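PDB 2QDL: chemotaxis signal transduction protein, which probably serves as the scaffolding adaptor that couples chemoreceptors to the histidine kinase CheA in bacterial chemotaxis signalling. Local coordinates for residues F17-E22 / K68-G73; V117-T122 / D133-I138; K59-I64 / G90-L95. All blocks are in the same frame, centred on the assembly; numbering follows the deposited sequence.

Overall arrangement
All three contacts lie within the CheW-like domain and reach one mixed sheet, whose curl is consistent with the two-barrel build of CheW proteins. Contact 3 pairs strands 59-65 and 91-106 in parallel; its centre is about 19 Å from that of contact 1, where the turn between strands 12-19 and 22-27 meets the end of helix 66-70. That helix directly follows strand 59-65, and the segments of contacts 1 and 3 alternate along the chain. Contact 2 comes after both, its centre about 11 Å from that of contact 1 and about 24 Å from that of contact 3, across the chain's centre. Contact 1 touches both others, Arg69 CG packing on Ile64 CD1 of contact 3.

Contact 1. Residues F17-E22 / K68-G73; sequences FSLAEE and KRFGIG
Leu19, at the end of its strand, sends CD1 to the CD1 methyl of Ile72 at 3.9 Å, the two side chains crossing at about a right angle. The same Leu19 CD1 approaches Phe70 CD2 obliquely at 4.2 Å, while Ile72 CD1 sits in plane at the edge of that ring. Ala20 follows with positive phi (51°) in a type II' turn, and its CB rests 3.7 Å from Ile72 CG2 and 3.6 Å from Gly73 O. Glu21 turns to a salt bridge with Arg75. Glu22 runs extended past Ile72, bringing OE1 to 3.7 Å from Ile72 CD1, although this oxygen is hydrogen-bonded to Tyr24 OH. With CG1 of Ile72 anti to its carbonyl carbon (chi1 -62°), CD1 serves Leu19 and Glu22 while CG2 serves Ala20. Shortening Ile72 to an alanine would probably open a gap beside Leu19 and Ala20 and leave Glu22 OE1 without the methyl packed beside it. Backbone hydrogen bonds from Leu19 N to Glu22 O and from Glu22 N to Leu19 O close the turn, giving a beta hairpin with a two-residue loop packed on a helix exit where Gly71 breaks helical geometry with positive phi.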
loop_
_atom_site.group_PDB
_atom_site.type_symbol
_atom_site.label_atom_id
_atom_site.label_comp_id
_atom_site.label_asym_id
_atom_site.label_seq_id
_atom_site.Cartn_x
_atom_site.Cartn_y
_atom_site.Cartn_z
ATOM N N PHE A 17 2.502 3.919 -7.039
ATOM C CA PHE A 17 3.206 2.710 -7.318
ATOM C C PHE A 17 2.343 1.859 -8.225
ATOM O O PHE A 17 1.134 2.053 -8.329
ATOM C CB PHE A 17 3.577 1.962 -6.015
ATOM C CG PHE A 17 2.422 1.790 -5.020
ATOM C CD1 PHE A 17 1.639 0.638 -5.029
ATOM C CD2 PHE A 17 2.140 2.777 -4.085
ATOM C CE1 PHE A 17 0.593 0.468 -4.082
ATOM C CE2 PHE A 17 1.110 2.626 -3.149
ATOM C CZ PHE A 17 0.341 1.479 -3.141
ATOM N N SER A 18 2.949 0.900 -8.910
ATOM C CA SER A 18 2.144 0.126 -9.817
ATOM C C SER A 18 2.054 -1.315 -9.336
ATOM O O SER A 18 2.929 -1.789 -8.632
ATOM C CB SER A 18 2.670 0.245 -11.247
ATOM O OG SER A 18 4.001 -0.186 -11.324
ATOM N N LEU A 19 0.938 -1.955 -9.671
ATOM C CA LEU A 19 0.740 -3.396 -9.477
ATOM C C LEU A 19 0.243 -3.928 -10.828
ATOM O O LEU A 19 -0.850 -3.573 -11.250
ATOM C CB LEU A 19 -0.288 -3.695 -8.377
ATOM C CG LEU A 19 0.059 -3.255 -6.942
ATOM C CD1 LEU A 19 -1.143 -3.504 -6.022
ATOM C CD2 LEU A 19 1.315 -3.973 -6.451
ATOM N N ALA A 20 1.060 -4.736 -11.505
ATOM C CA ALA A 20 0.769 -5.184 -12.874
ATOM C C ALA A 20 0.456 -3.939 -13.723
ATOM O O ALA A 20 1.248 -2.977 -13.730
ATOM C CB ALA A 20 -0.374 -6.224 -12.920
ATOM N N GLU A 21 -0.684 -3.905 -14.404
ATOM C CA GLU A 21 -0.902 -2.757 -15.288
ATOM C C GLU A 21 -1.688 -1.598 -14.611
ATOM O O GLU A 21 -2.242 -0.737 -15.301
ATOM C CB GLU A 21 -1.516 -3.195 -16.643
ATOM C CG GLU A 21 -0.679 -4.267 -17.434
ATOM C CD GLU A 21 -1.028 -5.716 -17.047
ATOM O OE1 GLU A 21 -2.210 -5.962 -16.725
ATOM O OE2 GLU A 21 -0.127 -6.602 -17.053
ATOM N N GLU A 22 -1.712 -1.560 -13.273
ATOM C CA GLU A 22 -2.599 -0.626 -12.563
ATOM C C GLU A 22 -1.851 0.285 -11.568
ATOM O O GLU A 22 -0.780 -0.085 -11.056
ATOM C CB GLU A 22 -3.747 -1.380 -11.870
ATOM C CG GLU A 22 -4.583 -2.281 -12.785
ATOM C CD GLU A 22 -5.520 -3.202 -12.008
ATOM O OE1 GLU A 22 -5.401 -3.286 -10.757
ATOM O OE2 GLU A 22 -6.390 -3.848 -12.652
ATOM N N LYS A 68 -1.936 -10.661 -4.612
ATOM C CA LYS A 68 -2.584 -11.849 -4.060
ATOM C C LYS A 68 -3.734 -11.471 -3.124
ATOM O O LYS A 68 -4.793 -12.129 -3.107
ATOM C CB LYS A 68 -1.570 -12.713 -3.320
ATOM C CG LYS A 68 -0.440 -13.181 -4.176
ATOM C CD LYS A 68 0.479 -14.146 -3.395
ATOM C CE LYS A 68 1.676 -14.487 -4.228
ATOM N NZ LYS A 68 2.563 -15.371 -3.476
ATOM N N ARG A 69 -3.544 -10.394 -2.373
ATOM C CA ARG A 69 -4.615 -9.863 -1.527
ATOM C C ARG A 69 -5.809 -9.329 -2.340
ATOM O O ARG A 69 -6.970 -9.575 -1.976
ATOM C CB ARG A 69 -4.056 -8.772 -0.597
ATOM C CG ARG A 69 -5.010 -8.287 0.454
ATOM C CD ARG A 69 -5.596 -9.486 1.233
ATOM N NE ARG A 69 -6.049 -9.168 2.586
ATOM C CZ ARG A 69 -7.040 -9.812 3.195
ATOM N NH1 ARG A 69 -7.669 -10.796 2.577
ATOM N NH2 ARG A 69 -7.394 -9.488 4.422
ATOM N N PHE A 70 -5.520 -8.605 -3.432
ATOM C CA PHE A 70 -6.557 -7.982 -4.258
ATOM C C PHE A 70 -7.077 -8.865 -5.418
ATOM O O PHE A 70 -8.154 -8.634 -5.922
ATOM C CB PHE A 70 -6.056 -6.639 -4.827
ATOM C CG PHE A 70 -5.610 -5.642 -3.790
ATOM C CD1 PHE A 70 -6.062 -5.713 -2.473
ATOM C CD2 PHE A 70 -4.730 -4.619 -4.139
ATOM C CE1 PHE A 70 -5.655 -4.798 -1.550
ATOM C CE2 PHE A 70 -4.312 -3.700 -3.197
ATOM C CZ PHE A 70 -4.796 -3.777 -1.894
ATOM N N GLY A 71 -6.284 -9.843 -5.849
ATOM C CA GLY A 71 -6.604 -10.700 -7.002
ATOM C C GLY A 71 -6.187 -10.083 -8.324
ATOM O O GLY A 71 -6.870 -10.218 -9.322
ATOM N N ILE A 72 -5.055 -9.403 -8.322
ATOM C CA ILE A 72 -4.497 -8.775 -9.526
ATOM C C ILE A 72 -3.594 -9.784 -10.225
ATOM O O ILE A 72 -2.998 -10.653 -9.563
ATOM C CB ILE A 72 -3.723 -7.436 -9.171
ATOM C CG1 ILE A 72 -4.701 -6.404 -8.548
ATOM C CG2 ILE A 72 -2.990 -6.854 -10.412
ATOM C CD1 ILE A 72 -4.020 -5.190 -7.947
ATOM N N GLY A 73 -3.502 -9.694 -11.551
ATOM C CA GLY A 73 -2.574 -10.528 -12.304
ATOM C C GLY A 73 -1.169 -10.479 -11.734
ATOM O O GLY A 73 -0.663 -9.402 -11.361
#

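Contact 2. Residues V117-T122 / D133-I138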
loop_
_atom_site.group_PDB
_atom_site.type_symbol
_atom_site.label_atom_id
_atom_site.label_comp_id
_atom_site.label_asym_id
_atom_site.label_seq_id
_atom_site.Cartn_x
_atom_site.Cartn_y
_atom_site.Cartn_z
ATOM N N VAL A 117 -18.873 -1.430 -6.148
ATOM C CA VAL A 117 -18.025 -2.457 -6.730
ATOM C C VAL A 117 -17.044 -1.814 -7.718
ATOM O O VAL A 117 -17.455 -1.168 -8.696
ATOM C CB VAL A 117 -18.850 -3.609 -7.416
ATOM C CG1 VAL A 117 -17.942 -4.753 -7.811
ATOM C CG2 VAL A 117 -19.935 -4.133 -6.481
ATOM N N THR A 118 -15.748 -1.979 -7.471
ATOM C CA THR A 118 -14.741 -1.298 -8.303
ATOM C C THR A 118 -13.582 -2.236 -8.649
ATOM O O THR A 118 -13.741 -3.458 -8.600
ATOM C CB THR A 118 -14.269 0.075 -7.658
ATOM O OG1 THR A 118 -13.309 0.707 -8.520
ATOM C CG2 THR A 118 -13.670 -0.103 -6.262
ATOM N N THR A 119 -12.425 -1.679 -9.014
ATOM C CA THR A 119 -11.258 -2.485 -9.388
ATOM C C THR A 119 -10.899 -3.556 -8.346
ATOM O O THR A 119 -10.635 -4.703 -8.693
ATOM C CB THR A 119 -10.031 -1.575 -9.625
ATOM O OG1 THR A 119 -10.414 -0.509 -10.489
ATOM C CG2 THR A 119 -8.938 -2.345 -10.274
ATOM N N ILE A 120 -10.863 -3.167 -7.070
ATOM C CA ILE A 120 -10.574 -4.097 -5.971
ATOM C C ILE A 120 -11.676 -3.939 -4.940
ATOM O O ILE A 120 -12.404 -2.952 -4.977
ATOM C CB ILE A 120 -9.142 -3.902 -5.380
ATOM C CG1 ILE A 120 -9.014 -2.544 -4.682
ATOM C CG2 ILE A 120 -8.081 -4.076 -6.502
ATOM C CD1 ILE A 120 -7.785 -2.341 -3.815
ATOM N N ASP A 121 -11.827 -4.926 -4.050
ATOM C CA ASP A 121 -12.767 -4.839 -2.917
ATOM C C ASP A 121 -12.686 -3.457 -2.283
ATOM O O ASP A 121 -11.607 -3.021 -1.902
ATOM C CB ASP A 121 -12.407 -5.900 -1.878
ATOM C CG ASP A 121 -13.558 -6.252 -0.950
ATOM O OD1 ASP A 121 -14.211 -5.350 -0.411
ATOM O OD2 ASP A 121 -13.774 -7.450 -0.702
ATOM N N THR A 122 -13.824 -2.785 -2.149
ATOM C CA THR A 122 -13.877 -1.503 -1.460
ATOM C C THR A 122 -13.348 -1.544 -0.008
ATOM O O THR A 122 -12.979 -0.521 0.525
ATOM C CB THR A 122 -15.300 -0.926 -1.469
ATOM O OG1 THR A 122 -16.182 -1.853 -0.805
ATOM C CG2 THR A 122 -15.757 -0.683 -2.910
ATOM N N ASP A 133 -4.420 10.967 -17.251
ATOM C CA ASP A 133 -5.665 10.394 -17.730
ATOM C C ASP A 133 -5.848 9.025 -17.031
ATOM O O ASP A 133 -6.421 8.075 -17.590
ATOM C CB ASP A 133 -5.564 10.228 -19.250
ATOM C CG ASP A 133 -6.903 10.366 -19.949
ATOM O OD1 ASP A 133 -7.965 10.139 -19.310
ATOM O OD2 ASP A 133 -6.882 10.696 -21.160
ATOM N N LYS A 134 -5.363 8.961 -15.790
ATOM C CA LYS A 134 -5.281 7.727 -15.014
ATOM C C LYS A 134 -6.239 7.737 -13.821
ATOM O O LYS A 134 -6.601 8.809 -13.291
ATOM C CB LYS A 134 -3.845 7.537 -14.486
ATOM C CG LYS A 134 -2.747 7.475 -15.551
ATOM C CD LYS A 134 -2.607 6.084 -16.173
ATOM C CE LYS A 134 -1.314 5.978 -16.954
ATOM N NZ LYS A 134 -1.453 6.601 -18.297
ATOM N N MET A 135 -6.645 6.536 -13.410
ATOM C CA MET A 135 -7.356 6.341 -12.146
ATOM C C MET A 135 -6.338 5.873 -11.118
ATOM O O MET A 135 -5.526 4.965 -11.390
ATOM C CB MET A 135 -8.485 5.317 -12.302
ATOM C CG MET A 135 -8.972 4.708 -10.982
ATOM S SD MET A 135 -10.311 3.506 -11.129
ATOM C CE MET A 135 -11.730 4.567 -11.545
ATOM N N ILE A 136 -6.328 6.521 -9.960
ATOM C CA ILE A 136 -5.486 6.046 -8.881
ATOM C C ILE A 136 -6.337 5.739 -7.665
ATOM O O ILE A 136 -6.877 6.632 -7.042
ATOM C CB ILE A 136 -4.377 7.028 -8.494
ATOM C CG1 ILE A 136 -3.688 7.590 -9.736
ATOM C CG2 ILE A 136 -3.360 6.325 -7.561
ATOM C CD1 ILE A 136 -2.595 8.568 -9.415
ATOM N N ILE A 137 -6.395 4.463 -7.316
ATOM C CA ILE A 137 -7.028 4.016 -6.096
ATOM C C ILE A 137 -6.077 4.217 -4.956
ATOM O O ILE A 137 -4.956 3.727 -4.983
ATOM C CB ILE A 137 -7.460 2.527 -6.170
ATOM C CG1 ILE A 137 -8.722 2.423 -7.026
ATOM C CG2 ILE A 137 -7.686 1.951 -4.767
ATOM C CD1 ILE A 137 -8.987 1.092 -7.549
ATOM N N ILE A 138 -6.540 4.974 -3.965
ATOM C CA ILE A 138 -5.830 5.162 -2.744
ATOM C C ILE A 138 -6.229 3.996 -1.850
ATOM O O ILE A 138 -7.429 3.796 -1.528
ATOM C CB ILE A 138 -6.141 6.545 -2.086
ATOM C CG1 ILE A 138 -5.732 7.676 -3.034
ATOM C CG2 ILE A 138 -5.393 6.654 -0.759
ATOM C CD1 ILE A 138 -6.084 9.020 -2.518
#
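Ile137 overlaps Thr119, its CD1 methyl coming to 3.5 Å from Thr119 CB and to 3.6 Å from Thr119 OG1. The two side chains meet at a slant, so that the methyl presses on the branch point of the threonine and on its hydroxyl together. This follows from chi1 of Ile137 (-76°), which sets CG1 anti to the carbonyl carbon and lets CD1 reach out to the loop, while CG2 takes the other branch toward Ile120. There Ile137 CG2 and Ile120 CD1 stand 4.4 Å apart, a loose apolar contact between two buried residues. Thr118 adds a more distant touch, with OG1 at 4.4 Å from Ile137 CD1. Two residues back along the strand, exposed Met135 slides past Thr119 in the opposite direction; CG anti to the backbone N (chi1 161°) and a straight chi2 carry Met135 SD to 4.1 Å from Thr119 OG1, a packing distance. The contact is apolar and buried at Ile120 and Ile137, exposed at Thr119 and Met135. Strand 134-139 runs between strand 22-27, parallel to it, and strand 125-131, antiparallel, and the loop 117-122 lies against this part of the barrel: Thr119 also touches Glu22 and Tyr24 of strand 22-27, Ile120 touches Tyr24 and Val125, and Phe70 of helix 66-70 packs on Ile120 CG2.

Contact 3. Residues K59-I64 / G90-L95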
loop_
_atom_site.group_PDB
_atom_site.type_symbol
_atom_site.label_atom_id
_atom_site.label_comp_id
_atom_site.label_asym_id
_atom_site.label_seq_id
_atom_site.Cartn_x
_atom_site.Cartn_y
_atom_site.Cartn_z
ATOM N N LYS A 59 13.830 -5.954 13.709
ATOM C CA LYS A 59 12.381 -6.133 13.883
ATOM C C LYS A 59 11.748 -7.020 12.816
ATOM O O LYS A 59 12.074 -6.927 11.622
ATOM C CB LYS A 59 11.599 -4.809 13.939
ATOM C CG LYS A 59 12.304 -3.595 14.606
ATOM C CD LYS A 59 12.932 -3.839 16.005
ATOM C CE LYS A 59 11.976 -4.423 17.027
ATOM N NZ LYS A 59 12.720 -4.763 18.290
ATOM N N ILE A 60 10.821 -7.853 13.278
ATOM C CA ILE A 60 10.036 -8.739 12.436
ATOM C C ILE A 60 8.924 -7.926 11.770
ATOM O O ILE A 60 8.082 -7.352 12.452
ATOM C CB ILE A 60 9.391 -9.903 13.267
ATOM C CG1 ILE A 60 10.428 -10.942 13.683
ATOM C CG2 ILE A 60 8.259 -10.581 12.481
ATOM C CD1 ILE A 60 11.291 -11.455 12.503
ATOM N N ILE A 61 8.918 -7.900 10.436
ATOM C CA ILE A 61 7.888 -7.164 9.700
ATOM C C ILE A 61 7.176 -8.086 8.713
ATOM O O ILE A 61 7.794 -8.563 7.748
ATOM C CB ILE A 61 8.455 -5.886 8.970
ATOM C CG1 ILE A 61 9.061 -4.910 10.005
ATOM C CG2 ILE A 61 7.345 -5.222 8.108
ATOM C CD1 ILE A 61 9.465 -3.560 9.447
ATOM N N PRO A 62 5.865 -8.322 8.942
ATOM C CA PRO A 62 5.107 -9.123 7.991
ATOM C C PRO A 62 4.855 -8.377 6.667
ATOM O O PRO A 62 4.493 -7.209 6.673
ATOM C CB PRO A 62 3.796 -9.416 8.742
ATOM C CG PRO A 62 3.625 -8.269 9.634
ATOM C CD PRO A 62 5.022 -7.878 10.078
ATOM N N VAL A 63 5.047 -9.083 5.559
ATOM C CA VAL A 63 4.943 -8.524 4.225
ATOM C C VAL A 63 3.790 -9.162 3.457
ATOM O O VAL A 63 3.682 -10.358 3.364
ATOM C CB VAL A 63 6.242 -8.690 3.416
ATOM C CG1 VAL A 63 6.126 -7.926 2.092
ATOM C CG2 VAL A 63 7.431 -8.196 4.222
ATOM N N ILE A 64 2.912 -8.316 2.934
ATOM C CA ILE A 64 1.778 -8.764 2.139
ATOM C C ILE A 64 2.075 -8.526 0.657
ATOM O O ILE A 64 2.654 -7.494 0.261
ATOM C CB ILE A 64 0.461 -8.037 2.590
ATOM C CG1 ILE A 64 -0.728 -8.406 1.717
ATOM C CG2 ILE A 64 0.599 -6.551 2.488
ATOM C CD1 ILE A 64 -2.055 -8.157 2.426
ATOM N N GLY A 90 -0.868 0.500 14.774
ATOM C CA GLY A 90 0.334 0.702 15.581
ATOM C C GLY A 90 1.438 -0.325 15.398
ATOM O O GLY A 90 2.384 -0.348 16.173
ATOM N N GLN A 91 1.306 -1.186 14.380
ATOM C CA GLN A 91 2.299 -2.211 14.047
ATOM C C GLN A 91 2.888 -1.982 12.665
ATOM O O GLN A 91 2.167 -1.581 11.741
ATOM C CB GLN A 91 1.650 -3.600 14.073
ATOM C CG GLN A 91 0.979 -3.940 15.416
ATOM C CD GLN A 91 2.000 -3.992 16.543
ATOM O OE1 GLN A 91 3.118 -4.497 16.369
ATOM N NE2 GLN A 91 1.633 -3.447 17.696
ATOM N N LYS A 92 4.182 -2.266 12.509
ATOM C CA LYS A 92 4.833 -2.183 11.203
ATOM C C LYS A 92 4.418 -3.320 10.254
ATOM O O LYS A 92 4.337 -4.487 10.651
ATOM C CB LYS A 92 6.355 -2.154 11.340
ATOM C CG LYS A 92 6.905 -0.878 11.956
ATOM C CD LYS A 92 8.312 -0.544 11.437
ATOM C CE LYS A 92 8.901 0.727 12.097
ATOM N NZ LYS A 92 7.887 1.830 12.323
ATOM N N ALA A 93 4.165 -2.961 8.995
ATOM C CA ALA A 93 3.811 -3.922 7.956
ATOM C C ALA A 93 4.498 -3.507 6.658
ATOM O O ALA A 93 4.885 -2.336 6.507
ATOM C CB ALA A 93 2.279 -3.995 7.797
ATOM N N GLY A 94 4.709 -4.475 5.761
ATOM C CA GLY A 94 5.320 -4.242 4.464
ATOM C C GLY A 94 4.357 -4.601 3.341
ATOM O O GLY A 94 3.652 -5.619 3.399
ATOM N N LEU A 95 4.300 -3.746 2.329
ATOM C CA LEU A 95 3.460 -3.978 1.151
ATOM C C LEU A 95 4.390 -4.051 -0.055
ATOM O O LEU A 95 5.179 -3.122 -0.296
ATOM C CB LEU A 95 2.440 -2.844 0.967
ATOM C CG LEU A 95 1.646 -2.306 2.177
ATOM C CD1 LEU A 95 0.689 -1.235 1.721
ATOM C CD2 LEU A 95 0.865 -3.400 2.847
#
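Ile61 lays its CG2 methyl over one face of the Ala93-Gly94 peptide, 3.6 Å from both Ala93 C and Gly94 N, while Pro62 CD meets Lys92 O at 3.5 Å, the oxygen lying well out of the ring plane. Proline has no N-H to offer that carbonyl, so the rung of the parallel ladder expected here is probably lost to the ring. Next along, backbone hydrogen bonds run from Gly94 N to Pro62 O at 2.9 Å and from Ile64 N to Gly94 O at 2.8 Å, with N-H···O angles of 161° and 167°. The carbonyl of Gly94 takes a CA-H···O contact from Val63 CA as well, at 3.3 Å. These bonds join strands 59-65 and 91-106 as parallel neighbours in the curled sheet, consistent with the beta-barrel build of the CheW-like domain. A side chain at Gly94 would be cramped against Val63, since a CB there would come to about 3.3 Å from Val63 CG2. Farther toward the start of both strands, Ile61 and Lys92 slant across each other, with Ile61 CD1 beside the aliphatic Lys92 CD at 3.8 Å. CG1 of Ile61 stands anti to the carbonyl carbon (chi1 -60°), which brings CD1 to the lysine chain while CG2 stays on the peptide. On the outer flanks, Ile61 and Val63 also pack on Ile54 of strand 50-56, and Ala93 and Leu95 on Val86 of strand 82-88.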